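LPXTG family cell surface protein Fms2 (Enterococcus faecium DO, PDB 5FCE) probably acts as a cell-wall-anchored surface adhesin, of which this piece is the ligand-binding region. Local coordinates at residues Y15-V26 with E70-I81. Numbering follows the deposited sequence.
Sequences YDMTQQVITIPV and EYTIMISAELSI
Tyr15 CG lies opposite the backbone N (chi1 -176°), which turns the ring under Ile81 CB. Ile81 CB sits over the centre of the ring, 3.6 Å from the centroid of Tyr15, in a CH-pi contact. The CG1 branch of Ile81, also anti to its N, carries CD1 to within 3.9 Å of Tyr15 CD2. Ala77 CB reaches Tyr15 CE2 obliquely at 3.6 Å. Tyr15 OH, Gln20 NE2 and Ala77 O share one water, which ties the ring end to the turn.

Beyond this end, strands 21-28 and 71-76 pair antiparallel. Ile22 with Ile75, Ile24 with Ile73 and Val26 with Tyr71 are the hydrogen-bonded pairs. The Ile22 N to Ile75 O bond is 2.7 Å and nearly straight. Ala77 N extends the pairing to Gln20 O at 2.8 Å, but it comes from above the carbonyl plane. Gln20 and Val21 face Asp16 in a G1 beta bulge.

Ile22, Ile24, Val26, Tyr71, Ile73 and Ile75 share one face, where Val26 CG1 meets Ile73 CD1 at 3.8 Å. Thr23 and Thr72 are on the other face. Their CG2 methyls are tight, at 3.4 Å. Glu70 lays its carboxylate against Pro25 CB and also forms a salt bridge with Arg12.

The pair belongs to the flattened barrel of the ligand-binding region. Strand 14-16 pairs antiparallel with strand 21-28 and parallel with strand 112-114. Ile73 and Ile75 pack on Val58 of strand 54-60, joining two sheets. Ile84 of helix 81-85 touches Tyr15 and Ile22.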
loop_
_atom_site.group_PDB
_atom_site.type_symbol
_atom_site.label_atom_id
_atom_site.label_comp_id
_atom_site.label_asym_id
_atom_site.label_seq_id
_atom_site.Cartn_x
_atom_site.Cartn_y
_atom_site.Cartn_z
ATOM N N TYR A 15 1.550 11.525 -0.901
ATOM C CA TYR A 15 0.695 11.660 -2.079
ATOM C C TYR A 15 1.290 12.789 -2.913
ATOM O O TYR A 15 1.312 13.932 -2.469
ATOM C CB TYR A 15 -0.745 12.021 -1.691
ATOM C CG TYR A 15 -1.712 12.086 -2.862
ATOM C CD1 TYR A 15 -1.809 13.229 -3.662
ATOM C CD2 TYR A 15 -2.540 11.006 -3.162
ATOM C CE1 TYR A 15 -2.692 13.276 -4.738
ATOM C CE2 TYR A 15 -3.429 11.049 -4.231
ATOM C CZ TYR A 15 -3.505 12.190 -5.007
ATOM O OH TYR A 15 -4.381 12.239 -6.072
ATOM N N ASP A 16 1.786 12.457 -4.104
ATOM C CA ASP A 16 2.319 13.453 -5.036
ATOM C C ASP A 16 1.204 13.877 -6.007
ATOM O O ASP A 16 0.757 13.096 -6.838
ATOM C CB ASP A 16 3.537 12.865 -5.775
ATOM C CG ASP A 16 4.253 13.873 -6.672
ATOM O OD1 ASP A 16 3.583 14.609 -7.426
ATOM O OD2 ASP A 16 5.508 13.915 -6.634
HETATM N N MSE A 17 0.761 15.122 -5.880
HETATM C CA MSE A 17 -0.325 15.684 -6.674
HETATM C C MSE A 17 0.067 15.863 -8.143
HETATM O O MSE A 17 -0.768 15.737 -9.054
HETATM C CB MSE A 17 -0.663 17.031 -6.039
HETATM C CG MSE A 17 -1.776 17.830 -6.606
HETATM SE SE MSE A 17 -1.730 19.387 -5.433
HETATM C CE MSE A 17 -2.268 18.435 -3.801
ATOM N N THR A 18 1.343 16.148 -8.367
ATOM C CA THR A 18 1.854 16.368 -9.714
ATOM C C THR A 18 1.823 15.083 -10.535
ATOM O O THR A 18 1.354 15.067 -11.679
ATOM C CB THR A 18 3.288 16.900 -9.675
ATOM O OG1 THR A 18 3.327 18.102 -8.892
ATOM C CG2 THR A 18 3.777 17.208 -11.085
ATOM N N GLN A 19 2.328 14.003 -9.954
ATOM C CA GLN A 19 2.384 12.746 -10.685
ATOM C C GLN A 19 1.189 11.844 -10.410
ATOM O O GLN A 19 1.010 10.825 -11.090
ATOM C CB GLN A 19 3.689 12.003 -10.397
ATOM C CG GLN A 19 4.948 12.691 -10.948
ATOM C CD GLN A 19 4.856 13.075 -12.433
ATOM O OE1 GLN A 19 4.107 12.475 -13.219
ATOM N NE2 GLN A 19 5.623 14.093 -12.818
ATOM N N GLN A 20 0.358 12.244 -9.449
ATOM C CA GLN A 20 -0.716 11.388 -8.948
ATOM C C GLN A 20 -0.138 10.024 -8.604
ATOM O O GLN A 20 -0.600 8.997 -9.101
ATOM C CB GLN A 20 -1.864 11.260 -9.955
ATOM C CG GLN A 20 -2.691 12.526 -10.117
ATOM C CD GLN A 20 -3.689 12.415 -11.262
ATOM O OE1 GLN A 20 -3.356 12.674 -12.422
ATOM N NE2 GLN A 20 -4.910 12.009 -10.944
ATOM N N VAL A 21 0.901 10.032 -7.771
ATOM C CA VAL A 21 1.534 8.802 -7.314
ATOM C C VAL A 21 1.548 8.785 -5.785
ATOM O O VAL A 21 1.845 9.800 -5.153
ATOM C CB VAL A 21 2.972 8.672 -7.876
ATOM C CG1 VAL A 21 3.722 7.523 -7.204
ATOM C CG2 VAL A 21 2.925 8.474 -9.387
ATOM N N ILE A 22 1.203 7.636 -5.208
ATOM C CA ILE A 22 1.295 7.430 -3.774
ATOM C C ILE A 22 2.484 6.537 -3.468
ATOM O O ILE A 22 2.619 5.442 -4.031
ATOM C CB ILE A 22 0.015 6.793 -3.202
ATOM C CG1 ILE A 22 -1.183 7.707 -3.479
ATOM C CG2 ILE A 22 0.169 6.529 -1.701
ATOM C CD1 ILE A 22 -2.546 7.090 -3.186
ATOM N N THR A 23 3.357 7.021 -2.590
ATOM C CA THR A 23 4.536 6.277 -2.177
ATOM C C THR A 23 4.347 5.786 -0.737
ATOM O O THR A 23 4.060 6.578 0.174
ATOM C CB THR A 23 5.799 7.154 -2.312
ATOM O OG1 THR A 23 6.002 7.470 -3.702
ATOM C CG2 THR A 23 7.006 6.436 -1.788
ATOM N N ILE A 24 4.494 4.477 -0.538
ATOM C CA ILE A 24 4.257 3.856 0.765
ATOM C C ILE A 24 5.456 3.052 1.219
ATOM O O ILE A 24 5.813 2.045 0.599
ATOM C CB ILE A 24 3.052 2.897 0.727
ATOM C CG1 ILE A 24 1.809 3.626 0.231
ATOM C CG2 ILE A 24 2.787 2.327 2.105
ATOM C CD1 ILE A 24 0.644 2.715 -0.123
ATOM N N PRO A 25 6.078 3.479 2.325
ATOM C CA PRO A 25 7.200 2.723 2.878
ATOM C C PRO A 25 6.678 1.646 3.808
ATOM O O PRO A 25 6.087 1.962 4.848
ATOM C CB PRO A 25 7.993 3.781 3.660
ATOM C CG PRO A 25 7.016 4.911 3.926
ATOM C CD PRO A 25 5.750 4.667 3.133
ATOM N N VAL A 26 6.861 0.388 3.428
ATOM C CA VAL A 26 6.423 -0.706 4.283
ATOM C C VAL A 26 7.612 -1.367 4.966
ATOM O O VAL A 26 8.709 -1.435 4.411
ATOM C CB VAL A 26 5.591 -1.757 3.505
ATOM C CG1 VAL A 26 4.418 -1.076 2.780
ATOM C CG2 VAL A 26 6.455 -2.489 2.496
ATOM N N GLU A 70 12.865 -0.858 5.439
ATOM C CA GLU A 70 11.782 -0.237 4.674
ATOM C C GLU A 70 11.857 -0.543 3.184
ATOM O O GLU A 70 12.930 -0.511 2.577
ATOM C CB GLU A 70 11.739 1.278 4.894
ATOM C CG GLU A 70 10.820 1.696 6.039
ATOM C CD GLU A 70 10.742 3.197 6.201
ATOM O OE1 GLU A 70 11.400 3.914 5.416
ATOM O OE2 GLU A 70 10.013 3.653 7.108
ATOM N N TYR A 71 10.703 -0.860 2.613
ATOM C CA TYR A 71 10.589 -1.155 1.197
ATOM C C TYR A 71 9.561 -0.181 0.649
ATOM O O TYR A 71 8.513 0.046 1.267
ATOM C CB TYR A 71 10.140 -2.606 0.975
ATOM C CG TYR A 71 9.922 -2.919 -0.489
ATOM C CD1 TYR A 71 8.675 -2.728 -1.085
ATOM C CD2 TYR A 71 10.966 -3.370 -1.284
ATOM C CE1 TYR A 71 8.478 -2.990 -2.425
ATOM C CE2 TYR A 71 10.777 -3.633 -2.634
ATOM C CZ TYR A 71 9.531 -3.446 -3.195
ATOM O OH TYR A 71 9.329 -3.706 -4.534
ATOM N N THR A 72 9.858 0.411 -0.500
ATOM C CA THR A 72 9.001 1.459 -1.012
ATOM C C THR A 72 8.104 0.980 -2.146
ATOM O O THR A 72 8.579 0.558 -3.194
ATOM C CB THR A 72 9.824 2.658 -1.472
ATOM O OG1 THR A 72 10.384 3.305 -0.321
ATOM C CG2 THR A 72 8.943 3.628 -2.193
ATOM N N ILE A 73 6.800 1.046 -1.915
ATOM C CA ILE A 73 5.813 0.729 -2.935
ATOM C C ILE A 73 5.306 2.028 -3.549
ATOM O O ILE A 73 5.028 3.004 -2.836
ATOM C CB ILE A 73 4.639 -0.069 -2.344
ATOM C CG1 ILE A 73 5.152 -1.389 -1.761
ATOM C CG2 ILE A 73 3.583 -0.344 -3.409
ATOM C CD1 ILE A 73 4.147 -2.139 -0.895
HETATM N N MSE A 74 5.205 2.046 -4.873
HETATM C CA MSE A 74 4.702 3.219 -5.572
HETATM C C MSE A 74 3.439 2.838 -6.307
HETATM O O MSE A 74 3.432 1.876 -7.091
HETATM C CB MSE A 74 5.745 3.737 -6.553
HETATM C CG MSE A 74 7.084 4.055 -5.899
HETATM SE SE MSE A 74 8.275 4.866 -7.225
HETATM C CE MSE A 74 6.979 5.108 -8.683
ATOM N N ILE A 75 2.371 3.591 -6.051
ATOM C CA ILE A 75 1.055 3.301 -6.616
ATOM C C ILE A 75 0.447 4.504 -7.351
ATOM O O ILE A 75 0.404 5.618 -6.821
ATOM C CB ILE A 75 0.100 2.796 -5.510
ATOM C CG1 ILE A 75 0.459 1.351 -5.120
ATOM C CG2 ILE A 75 -1.330 2.837 -5.977
ATOM C CD1 ILE A 75 -0.305 0.812 -3.900
ATOM N N SER A 76 -0.031 4.288 -8.576
ATOM C CA SER A 76 -0.703 5.366 -9.302
ATOM C C SER A 76 -2.054 5.656 -8.642
ATOM O O SER A 76 -2.842 4.743 -8.435
ATOM C CB SER A 76 -0.877 4.954 -10.766
ATOM O OG SER A 76 -1.522 5.955 -11.517
ATOM N N ALA A 77 -2.328 6.919 -8.301
ATOM C CA ALA A 77 -3.565 7.276 -7.590
ATOM C C ALA A 77 -4.783 7.379 -8.511
ATOM O O ALA A 77 -4.795 8.192 -9.434
ATOM C CB ALA A 77 -3.378 8.605 -6.839
ATOM N N GLU A 78 -5.825 6.603 -8.226
ATOM C CA GLU A 78 -7.038 6.630 -9.043
ATOM C C GLU A 78 -8.166 7.444 -8.396
ATOM O O GLU A 78 -9.251 7.593 -8.975
ATOM C CB GLU A 78 -7.493 5.191 -9.343
ATOM C CG GLU A 78 -6.359 4.317 -9.894
ATOM C CD GLU A 78 -6.759 2.866 -10.149
ATOM O OE1 GLU A 78 -7.940 2.501 -9.924
ATOM O OE2 GLU A 78 -5.883 2.082 -10.605
ATOM N N LEU A 79 -7.898 7.957 -7.195
ATOM C CA LEU A 79 -8.792 8.868 -6.476
ATOM C C LEU A 79 -7.949 10.036 -5.988
ATOM O O LEU A 79 -6.778 9.862 -5.618
ATOM C CB LEU A 79 -9.446 8.198 -5.255
ATOM C CG LEU A 79 -10.645 7.264 -5.414
ATOM C CD1 LEU A 79 -11.140 6.785 -4.038
ATOM C CD2 LEU A 79 -11.768 7.963 -6.148
ATOM N N SER A 80 -8.542 11.226 -5.986
ATOM C CA SER A 80 -7.834 12.433 -5.561
ATOM C C SER A 80 -7.564 12.353 -4.072
ATOM O O SER A 80 -8.208 11.581 -3.370
ATOM C CB SER A 80 -8.688 13.661 -5.815
ATOM O OG SER A 80 -9.792 13.666 -4.928
ATOM N N ILE A 81 -6.633 13.161 -3.575
ATOM C CA ILE A 81 -6.311 13.086 -2.152
ATOM C C ILE A 81 -7.498 13.552 -1.299
ATOM O O ILE A 81 -7.755 12.984 -0.240
ATOM C CB ILE A 81 -4.994 13.812 -1.809
ATOM C CG1 ILE A 81 -4.635 13.623 -0.322
ATOM C CG2 ILE A 81 -5.083 15.301 -2.172
ATOM C CD1 ILE A 81 -4.339 12.157 0.058
HETATM O O HOH W 1 -5.747 11.169 -8.461
HETATM O O HOH W 2 -0.190 8.242 -11.900
HETATM O O HOH W 3 7.146 2.956 7.362
#